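Local coordinates for twin-arginine translocation pathway signal (PDB 5IM2), which probably serves as the solute-binding protein of a TRAP transporter, capturing an organic acid such as the benzoate it was purified with, at residues 81-86 with 277-282; 109-114 with 265-270; 174-179 with 243-248; 187-192 with 225-230. All blocks are in the same frame, centred on the assembly; numbering follows the deposited sequence.

How the contacts relate
The four contacts fall in two groups on opposite sides of the chain's centre, with the benzoate between them, as in the two-lobed solute-binding proteins of TRAP transporters. Contacts 1 and 2, with centres 14 Å apart, share the five-stranded sheet and touch where F85 CE2 meets I111 CD1 at 3.9 Å. Contacts 3 and 4, with centres 10 Å apart, share the six-stranded sheet and are joined by a probable hydrogen bond of 2.8 Å between H174 O and A229 N. Contacts 2 and 4 come within about 10 Å at their nearest atoms. R192 of contact 4 grips the benzoate carboxylate, and the W113 side chain of contact 2 is about 4 Å from the ligand at nearest atoms.

Contact 1 of 4, residues 81-86 with 277-282; sequences GRIQFE and PDLRKI
R82 and D278 form the polar half of this contact, a salt bridge with R82 NH2 2.9 Å from D278 OD2. The two side chains meet at about a right angle, with the guanidinium and carboxylate planes turned 64° apart, and NH2 alone makes the close approach. The R82 chain bends at chi2 and chi3, which carries its flat end over the leucine that follows D278. L279 CD2 lies against one face of the guanidinium, 3.3 Å from R82 NH2, so the same group meets a charge and a methyl.

The apolar half is made by I83, L279 and I282. I83 and L279, both buried, slide past each other in opposite directions, and I83 CG1 sits 3.8 Å from L279 CD2. With chi1 -54° and chi2 extended (174°), I83 CD1 lies along L279 CB at 3.9 Å and touches I282 CB more loosely at 4.3 Å, one helical turn along.

The contact thus lays helix 277-285 against the start of strand 83-88, an outermost strand of the five-stranded sheet. Behind I83 stand V75 of helix 62-78 and L51 of the neighbouring strand 49-55, while S76 and S79 hydrogen-bond its backbone.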
loop_
_atom_site.group_PDB
_atom_site.type_symbol
_atom_site.label_atom_id
_atom_site.label_comp_id
_atom_site.label_asym_id
_atom_site.label_seq_id
_atom_site.Cartn_x
_atom_site.Cartn_y
_atom_site.Cartn_z
ATOM N N GLY A 81 23.852 -8.711 16.047
ATOM C CA GLY A 81 24.540 -7.582 15.467
ATOM C C GLY A 81 25.343 -7.895 14.228
ATOM O O GLY A 81 26.023 -6.999 13.705
ATOM N N ARG A 82 25.299 -9.134 13.735
ATOM C CA ARG A 82 26.099 -9.452 12.560
ATOM C C ARG A 82 25.498 -8.864 11.300
ATOM O O ARG A 82 26.222 -8.656 10.320
ATOM C CB ARG A 82 26.262 -10.953 12.403
ATOM C CG ARG A 82 26.936 -11.580 13.591
ATOM C CD ARG A 82 27.824 -12.727 13.214
ATOM N NE ARG A 82 27.151 -13.791 12.481
ATOM C CZ ARG A 82 26.225 -14.596 12.992
ATOM N NH1 ARG A 82 25.812 -14.452 14.242
ATOM N NH2 ARG A 82 25.698 -15.545 12.239
ATOM N N ILE A 83 24.193 -8.606 11.296
ATOM C CA ILE A 83 23.542 -7.908 10.193
ATOM C C ILE A 83 23.269 -6.477 10.637
ATOM O O ILE A 83 22.518 -6.241 11.591
ATOM C CB ILE A 83 22.243 -8.591 9.754
ATOM C CG1 ILE A 83 22.461 -10.071 9.415
ATOM C CG2 ILE A 83 21.668 -7.838 8.542
ATOM C CD1 ILE A 83 21.151 -10.820 9.101
ATOM N N GLN A 84 23.873 -5.521 9.939
ATOM C CA GLN A 84 23.687 -4.110 10.216
ATOM C C GLN A 84 23.099 -3.442 8.979
ATOM O O GLN A 84 23.259 -3.929 7.862
ATOM C CB GLN A 84 25.000 -3.424 10.589
ATOM C CG GLN A 84 25.619 -3.941 11.895
ATOM C CD GLN A 84 24.704 -3.735 13.088
ATOM O OE1 GLN A 84 23.981 -2.741 13.168
ATOM N NE2 GLN A 84 24.724 -4.684 14.017
ATOM N N PHE A 85 22.420 -2.324 9.183
ATOM C CA PHE A 85 21.788 -1.611 8.081
ATOM C C PHE A 85 22.283 -0.180 7.994
ATOM O O PHE A 85 22.450 0.495 9.017
ATOM C CB PHE A 85 20.306 -1.590 8.247
ATOM C CG PHE A 85 19.673 -2.951 8.181
ATOM C CD1 PHE A 85 19.538 -3.728 9.329
ATOM C CD2 PHE A 85 19.203 -3.446 6.976
ATOM C CE1 PHE A 85 18.955 -4.958 9.281
ATOM C CE2 PHE A 85 18.618 -4.700 6.912
ATOM C CZ PHE A 85 18.491 -5.456 8.069
ATOM N N GLU A 86 22.511 0.275 6.761
ATOM C CA GLU A 86 22.585 1.698 6.444
ATOM C C GLU A 86 21.251 2.022 5.800
ATOM O O GLU A 86 20.978 1.587 4.674
ATOM C CB GLU A 86 23.750 2.038 5.520
ATOM C CG GLU A 86 25.084 1.903 6.198
ATOM C CD GLU A 86 26.221 2.185 5.264
ATOM O OE1 GLU A 86 26.128 1.769 4.086
ATOM O OE2 GLU A 86 27.195 2.828 5.707
ATOM N N PRO A 277 24.877 -18.736 5.108
ATOM C CA PRO A 277 23.625 -19.447 5.389
ATOM C C PRO A 277 22.996 -19.048 6.718
ATOM O O PRO A 277 21.768 -18.929 6.797
ATOM C CB PRO A 277 24.052 -20.922 5.371
ATOM C CG PRO A 277 25.235 -20.972 4.515
ATOM C CD PRO A 277 25.965 -19.660 4.742
ATOM N N ASP A 278 23.793 -18.834 7.769
ATOM C CA ASP A 278 23.195 -18.552 9.072
ATOM C C ASP A 278 22.465 -17.210 9.074
ATOM O O ASP A 278 21.387 -17.075 9.671
ATOM C CB ASP A 278 24.269 -18.609 10.167
ATOM C CG ASP A 278 25.433 -17.678 9.893
ATOM O OD1 ASP A 278 25.291 -16.799 9.019
ATOM O OD2 ASP A 278 26.485 -17.822 10.554
ATOM N N LEU A 279 23.018 -16.204 8.388
ATOM C CA LEU A 279 22.365 -14.902 8.315
ATOM C C LEU A 279 21.211 -14.895 7.322
ATOM O O LEU A 279 20.196 -14.241 7.570
ATOM C CB LEU A 279 23.397 -13.826 7.953
ATOM C CG LEU A 279 24.549 -13.674 8.954
ATOM C CD1 LEU A 279 25.430 -12.504 8.530
ATOM C CD2 LEU A 279 24.015 -13.460 10.360
ATOM N N ARG A 280 21.329 -15.646 6.229
ATOM C CA ARG A 280 20.189 -15.839 5.349
ATOM C C ARG A 280 19.013 -16.425 6.122
ATOM O O ARG A 280 17.868 -16.007 5.932
ATOM C CB ARG A 280 20.585 -16.726 4.166
ATOM C CG ARG A 280 19.442 -16.988 3.162
ATOM C CD ARG A 280 19.931 -17.352 1.759
ATOM N NE ARG A 280 20.919 -18.431 1.794
ATOM C CZ ARG A 280 22.224 -18.283 1.580
ATOM N NH1 ARG A 280 22.741 -17.094 1.280
ATOM N NH2 ARG A 280 23.023 -19.344 1.662
ATOM N N LYS A 281 19.274 -17.366 7.034
ATOM C CA LYS A 281 18.175 -17.944 7.804
ATOM C C LYS A 281 17.477 -16.886 8.650
ATOM O O LYS A 281 16.250 -16.904 8.790
ATOM C CB LYS A 281 18.689 -19.075 8.693
ATOM C CG LYS A 281 17.606 -19.727 9.538
ATOM C CD LYS A 281 18.126 -20.921 10.315
ATOM C CE LYS A 281 16.998 -21.875 10.688
ATOM N NZ LYS A 281 17.513 -23.254 10.918
ATOM N N ILE A 282 18.243 -15.944 9.208
ATOM C CA ILE A 282 17.650 -14.853 9.981
ATOM C C ILE A 282 16.761 -14.007 9.088
ATOM O O ILE A 282 15.637 -13.641 9.455
ATOM C CB ILE A 282 18.744 -13.991 10.646
ATOM C CG1 ILE A 282 19.622 -14.830 11.583
ATOM C CG2 ILE A 282 18.117 -12.810 11.405
ATOM C CD1 ILE A 282 18.903 -15.341 12.782
#

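Contact 2 of 4, residues 109-114 with 265-270; sequences VDIIWT and LAMNKA
I112 and A266 pair through two backbone hydrogen bonds of 2.9 Å, I112 N to A266 O and A266 N to I112 O, the hydrogen-bonded pair of an antiparallel ladder. I111 with M267 and W113 with L265 form the non-hydrogen-bonded pairs. Packing is tightest on the face carrying these four side chains. I111 uses both branches: CG2 meets L265 CD1 at 3.7 Å, and CG1 meets M267 CG at the same distance. With chi1 -180° and chi2 67°, L265 CD1 reaches both I111 CG2 and W113 CB, while L265 CB lies at the edge of the indole. On the other face the fit is looser, I112 CD1 reaching A266 CB at 4.2 Å.

Toward N268 the pairing gives way to a partly exposed end at D110. N268 N donates to D110 O at 2.8 Å, and M267 CA lies 3.1 Å from that oxygen in a CA-H...O contact. The polar groups here bond beyond the pairing: D110 OD2 to K52 N and OD1 to S271 OG; N268 OD1 caps S271 N and its ND2 reaches A104 O.

At the other end of the ladder W113 reaches the benzoate pocket, where it stacks on F263. Strands 111-114 and 262-267 join in the five-stranded sheet, beside strand 49-55. W71 of helix 62-78 covers I111 and L265; Y101 and A104 of helix 100-106 back A266 and I112.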
loop_
_atom_site.group_PDB
_atom_site.type_symbol
_atom_site.label_atom_id
_atom_site.label_comp_id
_atom_site.label_asym_id
_atom_site.label_seq_id
_atom_site.Cartn_x
_atom_site.Cartn_y
_atom_site.Cartn_z
ATOM N N VAL A 109 20.920 -0.451 -4.044
ATOM C CA VAL A 109 20.712 -0.754 -2.636
ATOM C C VAL A 109 20.397 -2.240 -2.478
ATOM O O VAL A 109 20.183 -2.959 -3.453
ATOM C CB VAL A 109 19.570 0.096 -2.047
ATOM C CG1 VAL A 109 19.921 1.589 -2.144
ATOM C CG2 VAL A 109 18.278 -0.209 -2.750
ATOM N N ASP A 110 20.307 -2.692 -1.221
ATOM C CA ASP A 110 19.985 -4.096 -0.955
ATOM C C ASP A 110 18.504 -4.364 -0.694
ATOM O O ASP A 110 17.995 -5.409 -1.117
ATOM C CB ASP A 110 20.806 -4.612 0.230
ATOM C CG ASP A 110 22.280 -4.505 -0.015
ATOM O OD1 ASP A 110 22.775 -5.297 -0.856
ATOM O OD2 ASP A 110 22.936 -3.635 0.607
ATOM N N ILE A 111 17.791 -3.478 0.007
ATOM C CA ILE A 111 16.395 -3.710 0.368
ATOM C C ILE A 111 15.606 -2.430 0.164
ATOM O O ILE A 111 16.051 -1.343 0.551
ATOM C CB ILE A 111 16.244 -4.193 1.834
ATOM C CG1 ILE A 111 16.973 -5.515 2.031
ATOM C CG2 ILE A 111 14.777 -4.297 2.207
ATOM C CD1 ILE A 111 17.134 -5.863 3.509
ATOM N N ILE A 112 14.427 -2.557 -0.451
ATOM C CA ILE A 112 13.503 -1.443 -0.624
ATOM C C ILE A 112 12.115 -1.843 -0.131
ATOM O O ILE A 112 11.767 -3.027 -0.051
ATOM C CB ILE A 112 13.462 -0.939 -2.097
ATOM C CG1 ILE A 112 12.993 -2.010 -3.067
ATOM C CG2 ILE A 112 14.843 -0.490 -2.484
ATOM C CD1 ILE A 112 11.526 -2.019 -3.334
ATOM N N TRP A 113 11.314 -0.820 0.218
ATOM C CA TRP A 113 9.890 -0.961 0.501
ATOM C C TRP A 113 9.176 0.062 -0.368
ATOM O O TRP A 113 9.479 1.267 -0.284
ATOM C CB TRP A 113 9.588 -0.725 1.989
ATOM C CG TRP A 113 8.177 -0.912 2.455
ATOM C CD1 TRP A 113 7.605 -2.076 2.892
ATOM C CD2 TRP A 113 7.192 0.107 2.621
ATOM N NE1 TRP A 113 6.303 -1.841 3.295
ATOM C CE2 TRP A 113 6.040 -0.509 3.168
ATOM C CE3 TRP A 113 7.166 1.483 2.369
ATOM C CZ2 TRP A 113 4.874 0.193 3.446
ATOM C CZ3 TRP A 113 6.010 2.175 2.641
ATOM C CH2 TRP A 113 4.888 1.537 3.192
ATOM N N THR A 114 8.302 -0.416 -1.241
ATOM C CA THR A 114 7.650 0.449 -2.222
ATOM C C THR A 114 6.243 -0.054 -2.526
ATOM O O THR A 114 5.850 -1.151 -2.126
ATOM C CB THR A 114 8.481 0.545 -3.516
ATOM O OG1 THR A 114 8.058 1.682 -4.286
ATOM C CG2 THR A 114 8.338 -0.747 -4.367
ATOM N N LEU A 265 8.265 -5.537 0.119
ATOM C CA LEU A 265 9.564 -5.421 0.756
ATOM C C LEU A 265 10.445 -6.375 -0.030
ATOM O O LEU A 265 10.276 -7.598 0.074
ATOM C CB LEU A 265 9.512 -5.800 2.239
ATOM C CG LEU A 265 10.797 -5.729 3.048
ATOM C CD1 LEU A 265 11.243 -4.276 3.177
ATOM C CD2 LEU A 265 10.547 -6.369 4.403
ATOM N N ALA A 266 11.323 -5.823 -0.854
ATOM C CA ALA A 266 12.106 -6.596 -1.805
ATOM C C ALA A 266 13.614 -6.438 -1.589
ATOM O O ALA A 266 14.108 -5.330 -1.328
ATOM C CB ALA A 266 11.733 -6.167 -3.239
ATOM N N MET A 267 14.353 -7.538 -1.773
ATOM C CA MET A 267 15.802 -7.583 -1.598
ATOM C C MET A 267 16.499 -7.950 -2.898
ATOM O O MET A 267 15.991 -8.756 -3.685
ATOM C CB MET A 267 16.175 -8.600 -0.490
ATOM C CG MET A 267 17.606 -8.520 -0.080
ATOM S SD MET A 267 17.962 -9.542 1.363
ATOM C CE MET A 267 19.705 -9.179 1.501
ATOM N N ASN A 268 17.665 -7.346 -3.131
ATOM C CA ASN A 268 18.535 -7.761 -4.222
ATOM C C ASN A 268 18.864 -9.251 -4.128
ATOM O O ASN A 268 19.333 -9.730 -3.095
ATOM C CB ASN A 268 19.823 -6.930 -4.176
ATOM C CG ASN A 268 20.799 -7.317 -5.235
ATOM O OD1 ASN A 268 21.785 -8.015 -4.968
ATOM N ND2 ASN A 268 20.560 -6.855 -6.461
ATOM N N LYS A 269 18.672 -9.982 -5.229
ATOM C CA LYS A 269 18.885 -11.431 -5.224
ATOM C C LYS A 269 20.353 -11.792 -5.004
ATOM O O LYS A 269 20.663 -12.716 -4.241
ATOM C CB LYS A 269 18.371 -12.035 -6.535
ATOM C CG LYS A 269 17.890 -13.485 -6.419
ATOM C CD LYS A 269 16.698 -13.775 -7.348
ATOM C CE LYS A 269 16.947 -13.242 -8.749
ATOM N NZ LYS A 269 16.163 -13.963 -9.796
ATOM N N ALA A 270 21.270 -11.095 -5.670
ATOM C CA ALA A 270 22.690 -11.373 -5.476
ATOM C C ALA A 270 23.096 -11.188 -4.013
ATOM O O ALA A 270 23.835 -12.007 -3.448
ATOM C CB ALA A 270 23.509 -10.457 -6.385
#

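Contact 3 of 4, residues 174-179 with 243-248; sequences HTKDKQ and ELTRFH
H174 and H248 join through their ring nitrogens: the two ND1 atoms are 2.8 Å apart in a nearly straight hydrogen bond (165°), either able to donate. Each ND1 lies in the plane of the other ring, and with the planes 69° apart the rings meet rim to rim. Beside them, F247 and T175 form an antiparallel hydrogen-bonded pair between neighbouring strands 171-175 and 247-251 of the six-stranded sheet. T175 N donates to F247 O at 3.0 Å, whereas T175 O accepts from both F247 N and R246 N, a classic beta bulge.

The turn after T175 lies over one face and along the edge of the F247 ring. The backbone N of Q179 sits 4.0 Å above the ring plane, offset toward the rim, and Q179 CB lies 3.7 Å from F247 CD1. Replacing F247 by an alanine is likely to strip the turn of its apolar filling and let the Q179 side chain shift. Farther out, R246 NH2 makes a salt bridge of 2.8 Å with D177 OD1, although the arginine is poorly ordered.

Several bonds position this shell. T175 OG1, held between the backbone N and the carbonyl carbon (chi1 49°), donates to K178 O at 2.7 Å and ties the turn back. Water 1 links Q179 NE2 to H248 O. H174 NE2 is hydrogen-bonded to L231 O and H248 NE2 to N315 ND2, with W233 touching both rings.

An ND1-to-ND1 bond needs one bare nitrogen as acceptor, so at least one histidine is probably neutral; protonating both ND1 atoms would probably cost this bond.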
loop_
_atom_site.group_PDB
_atom_site.type_symbol
_atom_site.label_atom_id
_atom_site.label_comp_id
_atom_site.label_asym_id
_atom_site.label_seq_id
_atom_site.Cartn_x
_atom_site.Cartn_y
_atom_site.Cartn_z
ATOM N N HIS A 174 -9.625 12.666 1.431
ATOM C CA HIS A 174 -9.191 13.895 2.088
ATOM C C HIS A 174 -9.302 15.013 1.070
ATOM O O HIS A 174 -8.635 14.970 0.029
ATOM C CB HIS A 174 -7.757 13.759 2.591
ATOM C CG HIS A 174 -7.523 12.477 3.322
ATOM N ND1 HIS A 174 -7.780 12.337 4.668
ATOM C CD2 HIS A 174 -7.093 11.266 2.891
ATOM C CE1 HIS A 174 -7.544 11.091 5.034
ATOM N NE2 HIS A 174 -7.121 10.416 3.975
ATOM N N THR A 175 -10.157 15.998 1.345
ATOM C CA THR A 175 -10.415 17.065 0.388
ATOM C C THR A 175 -10.252 18.428 1.041
ATOM O O THR A 175 -10.434 18.592 2.245
ATOM C CB THR A 175 -11.814 16.950 -0.183
ATOM O OG1 THR A 175 -12.728 16.776 0.903
ATOM C CG2 THR A 175 -11.911 15.722 -1.112
ATOM N N LYS A 176 -9.923 19.414 0.220
ATOM C CA LYS A 176 -9.710 20.758 0.725
ATOM C C LYS A 176 -11.022 21.475 1.047
ATOM O O LYS A 176 -11.123 22.130 2.088
ATOM C CB LYS A 176 -8.895 21.566 -0.292
ATOM C CG LYS A 176 -7.444 21.106 -0.420
ATOM C CD LYS A 176 -6.580 22.105 -1.159
ATOM C CE LYS A 176 -6.532 21.819 -2.632
ATOM N NZ LYS A 176 -5.830 22.917 -3.375
ATOM N N ASP A 177 -12.031 21.356 0.174
ATOM C CA ASP A 177 -13.200 22.235 0.208
ATOM C C ASP A 177 -14.544 21.514 0.236
ATOM O O ASP A 177 -15.505 22.051 0.801
ATOM C CB ASP A 177 -13.202 23.164 -1.015
ATOM C CG ASP A 177 -11.939 24.004 -1.132
ATOM O OD1 ASP A 177 -11.604 24.747 -0.182
ATOM O OD2 ASP A 177 -11.277 23.921 -2.193
ATOM N N LYS A 178 -14.665 20.353 -0.414
ATOM C CA LYS A 178 -15.957 19.684 -0.572
ATOM C C LYS A 178 -16.036 18.474 0.342
ATOM O O LYS A 178 -15.175 17.596 0.290
ATOM C CB LYS A 178 -16.230 19.213 -2.012
ATOM C CG LYS A 178 -17.768 19.101 -2.237
ATOM C CD LYS A 178 -18.219 18.743 -3.631
ATOM C CE LYS A 178 -19.729 18.980 -3.787
ATOM N NZ LYS A 178 -20.070 20.322 -4.392
ATOM N N GLN A 179 -17.091 18.418 1.151
ATOM C CA GLN A 179 -17.374 17.184 1.868
ATOM C C GLN A 179 -17.939 16.131 0.923
ATOM O O GLN A 179 -18.822 16.414 0.111
ATOM C CB GLN A 179 -18.358 17.451 2.991
ATOM C CG GLN A 179 -18.742 16.213 3.775
ATOM C CD GLN A 179 -19.554 16.566 5.005
ATOM O OE1 GLN A 179 -20.670 17.094 4.900
ATOM N NE2 GLN A 179 -18.997 16.290 6.179
ATOM N N GLU A 243 -3.248 19.252 7.743
ATOM C CA GLU A 243 -3.101 20.702 7.717
ATOM C C GLU A 243 -3.455 21.292 6.362
ATOM O O GLU A 243 -3.779 22.485 6.285
ATOM C CB GLU A 243 -1.669 21.088 8.094
ATOM C CG GLU A 243 -1.335 20.776 9.545
ATOM C CD GLU A 243 0.144 20.939 9.868
ATOM O OE1 GLU A 243 0.880 21.492 9.030
ATOM O OE2 GLU A 243 0.573 20.510 10.960
ATOM N N LEU A 244 -3.425 20.474 5.305
ATOM C CA LEU A 244 -3.660 20.926 3.937
ATOM C C LEU A 244 -5.061 20.607 3.426
ATOM O O LEU A 244 -5.404 21.028 2.312
ATOM C CB LEU A 244 -2.612 20.293 3.000
ATOM C CG LEU A 244 -1.148 20.580 3.381
ATOM C CD1 LEU A 244 -0.168 19.643 2.703
ATOM C CD2 LEU A 244 -0.811 22.018 3.026
ATOM N N THR A 245 -5.867 19.872 4.193
ATOM C CA THR A 245 -7.229 19.506 3.806
ATOM C C THR A 245 -8.126 19.717 5.018
ATOM O O THR A 245 -7.651 19.778 6.153
ATOM C CB THR A 245 -7.332 18.045 3.295
ATOM O OG1 THR A 245 -6.909 17.128 4.308
ATOM C CG2 THR A 245 -6.507 17.820 2.028
ATOM N N ARG A 246 -9.431 19.871 4.773
ATOM C CA ARG A 246 -10.380 20.186 5.837
ATOM C C ARG A 246 -11.429 19.114 6.051
ATOM O O ARG A 246 -12.074 19.112 7.107
ATOM C CB ARG A 246 -11.138 21.497 5.551
ATOM C CG ARG A 246 -10.465 22.759 6.003
ATOM C CD ARG A 246 -11.438 23.940 5.910
ATOM N NE ARG A 246 -11.769 24.266 4.526
ATOM C CZ ARG A 246 -11.162 25.201 3.797
ATOM N NH1 ARG A 246 -10.180 25.933 4.312
ATOM N NH2 ARG A 246 -11.539 25.410 2.544
ATOM N N PHE A 247 -11.662 18.259 5.064
ATOM C CA PHE A 247 -12.764 17.316 5.074
ATOM C C PHE A 247 -12.210 15.916 4.870
ATOM O O PHE A 247 -11.306 15.710 4.056
ATOM C CB PHE A 247 -13.780 17.654 3.981
ATOM C CG PHE A 247 -14.500 18.931 4.221
ATOM C CD1 PHE A 247 -15.626 18.963 5.020
ATOM C CD2 PHE A 247 -14.041 20.107 3.654
ATOM C CE1 PHE A 247 -16.289 20.149 5.247
ATOM C CE2 PHE A 247 -14.699 21.293 3.871
ATOM C CZ PHE A 247 -15.825 21.318 4.673
ATOM N N HIS A 248 -12.741 14.960 5.629
ATOM C CA HIS A 248 -12.309 13.575 5.535
ATOM C C HIS A 248 -13.536 12.682 5.529
ATOM O O HIS A 248 -14.382 12.789 6.422
ATOM C CB HIS A 248 -11.401 13.243 6.713
ATOM C CG HIS A 248 -10.335 14.269 6.939
ATOM N ND1 HIS A 248 -9.077 14.176 6.378
ATOM C CD2 HIS A 248 -10.352 15.432 7.622
ATOM C CE1 HIS A 248 -8.367 15.239 6.713
ATOM N NE2 HIS A 248 -9.115 16.009 7.479
HETATM O O HOH W 1 -16.149 15.395 5.833
#

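Contact 4 of 4, residues 187-192 with 225-230; sequences KGLKMR and TIDGAA. With BEZ (benzoic acid), chain B.
R192 holds the benzoate by an end-on pair of hydrogen bonds, NH1 to O1 at 2.8 Å and NH2 to O2 at 2.7 Å, both nearly straight. A third bond, NH1 to A230 O at 3.1 Å, meets the C=O almost end-on near the guanidinium plane, but its N-H is bent (137°). With M212 O, bonded to NH2, it probably limits rotation of the group. The side chain leaves with CG anti to the backbone N (chi1 178°), bends at chi2 and then runs extended to the ligand. A leucine in its place would probably leave the benzoate carboxylate without its paired donors and A230 O without this partner.

In the parallel pairing, R192 N donates to G228 O at 3.0 Å and A230 N to R192 O at 2.9 Å. At the strand start D227 grips K190 twice: its N donates to K190 O, and its OD2 accepts from K190 N at 2.9 Å on the anti side of the carboxylate, somewhat out of its plane.

M191 curls back so that SD lies 3.7 Å from G228 CA, where a side chain on the glycine would collide with the sulfur. I226 CD1 touches R192 CB.

Strands 190-193 and 228-232 are parallel neighbours in the six-stranded sheet, followed outward by 208-211 and 171-175 respectively. Helix 217-223 lies against R192 and I226, and F173 and T175 pack on M191.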
loop_
_atom_site.group_PDB
_atom_site.type_symbol
_atom_site.label_atom_id
_atom_site.label_comp_id
_atom_site.label_asym_id
_atom_site.label_seq_id
_atom_site.Cartn_x
_atom_site.Cartn_y
_atom_site.Cartn_z
ATOM N N LYS A 187 -17.759 14.511 -8.420
ATOM C CA LYS A 187 -17.805 14.869 -9.834
ATOM C C LYS A 187 -16.877 16.032 -10.112
ATOM O O LYS A 187 -17.000 17.090 -9.491
ATOM C CB LYS A 187 -19.228 15.241 -10.247
ATOM C CG LYS A 187 -20.190 14.083 -10.399
ATOM C CD LYS A 187 -21.404 14.518 -11.217
ATOM C CE LYS A 187 -22.477 13.443 -11.264
ATOM N NZ LYS A 187 -23.736 13.983 -11.853
ATOM N N GLY A 188 -15.960 15.837 -11.055
ATOM C CA GLY A 188 -15.072 16.889 -11.512
ATOM C C GLY A 188 -13.970 17.265 -10.551
ATOM O O GLY A 188 -13.138 18.101 -10.902
ATOM N N LEU A 189 -13.926 16.691 -9.346
ATOM C CA LEU A 189 -12.811 16.934 -8.448
ATOM C C LEU A 189 -11.546 16.255 -8.936
ATOM O O LEU A 189 -11.555 15.084 -9.320
ATOM C CB LEU A 189 -13.099 16.425 -7.040
ATOM C CG LEU A 189 -14.216 17.095 -6.232
ATOM C CD1 LEU A 189 -14.177 16.585 -4.786
ATOM C CD2 LEU A 189 -14.102 18.600 -6.254
ATOM N N LYS A 190 -10.442 16.991 -8.882
ATOM C CA LYS A 190 -9.126 16.427 -9.168
ATOM C C LYS A 190 -8.642 15.680 -7.932
ATOM O O LYS A 190 -8.269 16.299 -6.938
ATOM C CB LYS A 190 -8.148 17.532 -9.564
ATOM C CG LYS A 190 -8.404 18.144 -10.923
ATOM C CD LYS A 190 -7.486 19.321 -11.176
ATOM C CE LYS A 190 -7.647 20.431 -10.113
ATOM N NZ LYS A 190 -6.959 21.717 -10.477
ATOM N N MET A 191 -8.644 14.345 -7.998
ATOM C CA MET A 191 -8.377 13.472 -6.858
ATOM C C MET A 191 -7.160 12.601 -7.121
ATOM O O MET A 191 -7.117 11.869 -8.110
ATOM C CB MET A 191 -9.586 12.583 -6.576
ATOM C CG MET A 191 -10.797 13.355 -6.081
ATOM S SD MET A 191 -10.566 14.167 -4.461
ATOM C CE MET A 191 -10.340 12.730 -3.413
ATOM N N ARG A 192 -6.219 12.611 -6.179
ATOM C CA ARG A 192 -5.026 11.772 -6.270
ATOM C C ARG A 192 -5.311 10.331 -5.857
ATOM O O ARG A 192 -5.985 10.072 -4.847
ATOM C CB ARG A 192 -3.910 12.335 -5.382
ATOM C CG ARG A 192 -2.642 11.514 -5.351
ATOM C CD ARG A 192 -2.662 10.417 -4.255
ATOM N NE ARG A 192 -1.407 9.685 -4.260
ATOM C CZ ARG A 192 -1.104 8.701 -3.416
ATOM N NH1 ARG A 192 -1.977 8.303 -2.475
ATOM N NH2 ARG A 192 0.070 8.118 -3.522
ATOM N N THR A 225 -2.927 21.534 -8.023
ATOM C CA THR A 225 -3.174 20.605 -9.118
ATOM C C THR A 225 -4.063 19.451 -8.697
ATOM O O THR A 225 -4.497 18.672 -9.559
ATOM C CB THR A 225 -1.863 20.068 -9.718
ATOM O OG1 THR A 225 -1.035 19.505 -8.704
ATOM C CG2 THR A 225 -1.097 21.197 -10.443
ATOM N N ILE A 226 -4.330 19.299 -7.397
ATOM C CA ILE A 226 -5.339 18.363 -6.917
ATOM C C ILE A 226 -6.207 19.045 -5.870
ATOM O O ILE A 226 -5.752 19.921 -5.124
ATOM C CB ILE A 226 -4.723 17.060 -6.346
ATOM C CG1 ILE A 226 -3.719 17.347 -5.231
ATOM C CG2 ILE A 226 -4.089 16.244 -7.457
ATOM C CD1 ILE A 226 -3.204 16.073 -4.574
ATOM N N ASP A 227 -7.478 18.618 -5.827
ATOM C CA ASP A 227 -8.472 19.041 -4.854
ATOM C C ASP A 227 -8.475 18.158 -3.604
ATOM O O ASP A 227 -9.031 18.540 -2.577
ATOM C CB ASP A 227 -9.861 18.995 -5.505
ATOM C CG ASP A 227 -9.998 19.992 -6.663
ATOM O OD1 ASP A 227 -9.504 21.117 -6.482
ATOM O OD2 ASP A 227 -10.595 19.672 -7.737
ATOM N N GLY A 228 -7.902 16.975 -3.690
ATOM C CA GLY A 228 -8.004 16.010 -2.616
ATOM C C GLY A 228 -7.190 14.796 -2.974
ATOM O O GLY A 228 -6.619 14.703 -4.073
ATOM N N ALA A 229 -7.134 13.865 -2.020
ATOM C CA ALA A 229 -6.295 12.684 -2.150
ATOM C C ALA A 229 -6.956 11.508 -1.463
ATOM O O ALA A 229 -7.590 11.656 -0.413
ATOM C CB ALA A 229 -4.905 12.878 -1.532
ATOM N N ALA A 230 -6.743 10.335 -2.041
ATOM C CA ALA A 230 -7.095 9.078 -1.405
ATOM C C ALA A 230 -5.863 8.593 -0.642
ATOM O O ALA A 230 -4.806 8.412 -1.238
ATOM C CB ALA A 230 -7.523 8.065 -2.468
HETATM C C BEZ B . 0.143 6.056 -0.777
HETATM O O1 BEZ B . -1.104 6.205 -0.926
HETATM O O2 BEZ B . 0.914 6.348 -1.722
HETATM C C1 BEZ B . 0.690 5.568 0.531
HETATM C C2 BEZ B . 2.062 5.390 0.683
HETATM C C3 BEZ B . 2.550 4.966 1.920
HETATM C C4 BEZ B . 1.671 4.706 2.958
HETATM C C5 BEZ B . 0.308 4.859 2.793
HETATM C C6 BEZ B . -0.189 5.297 1.560
#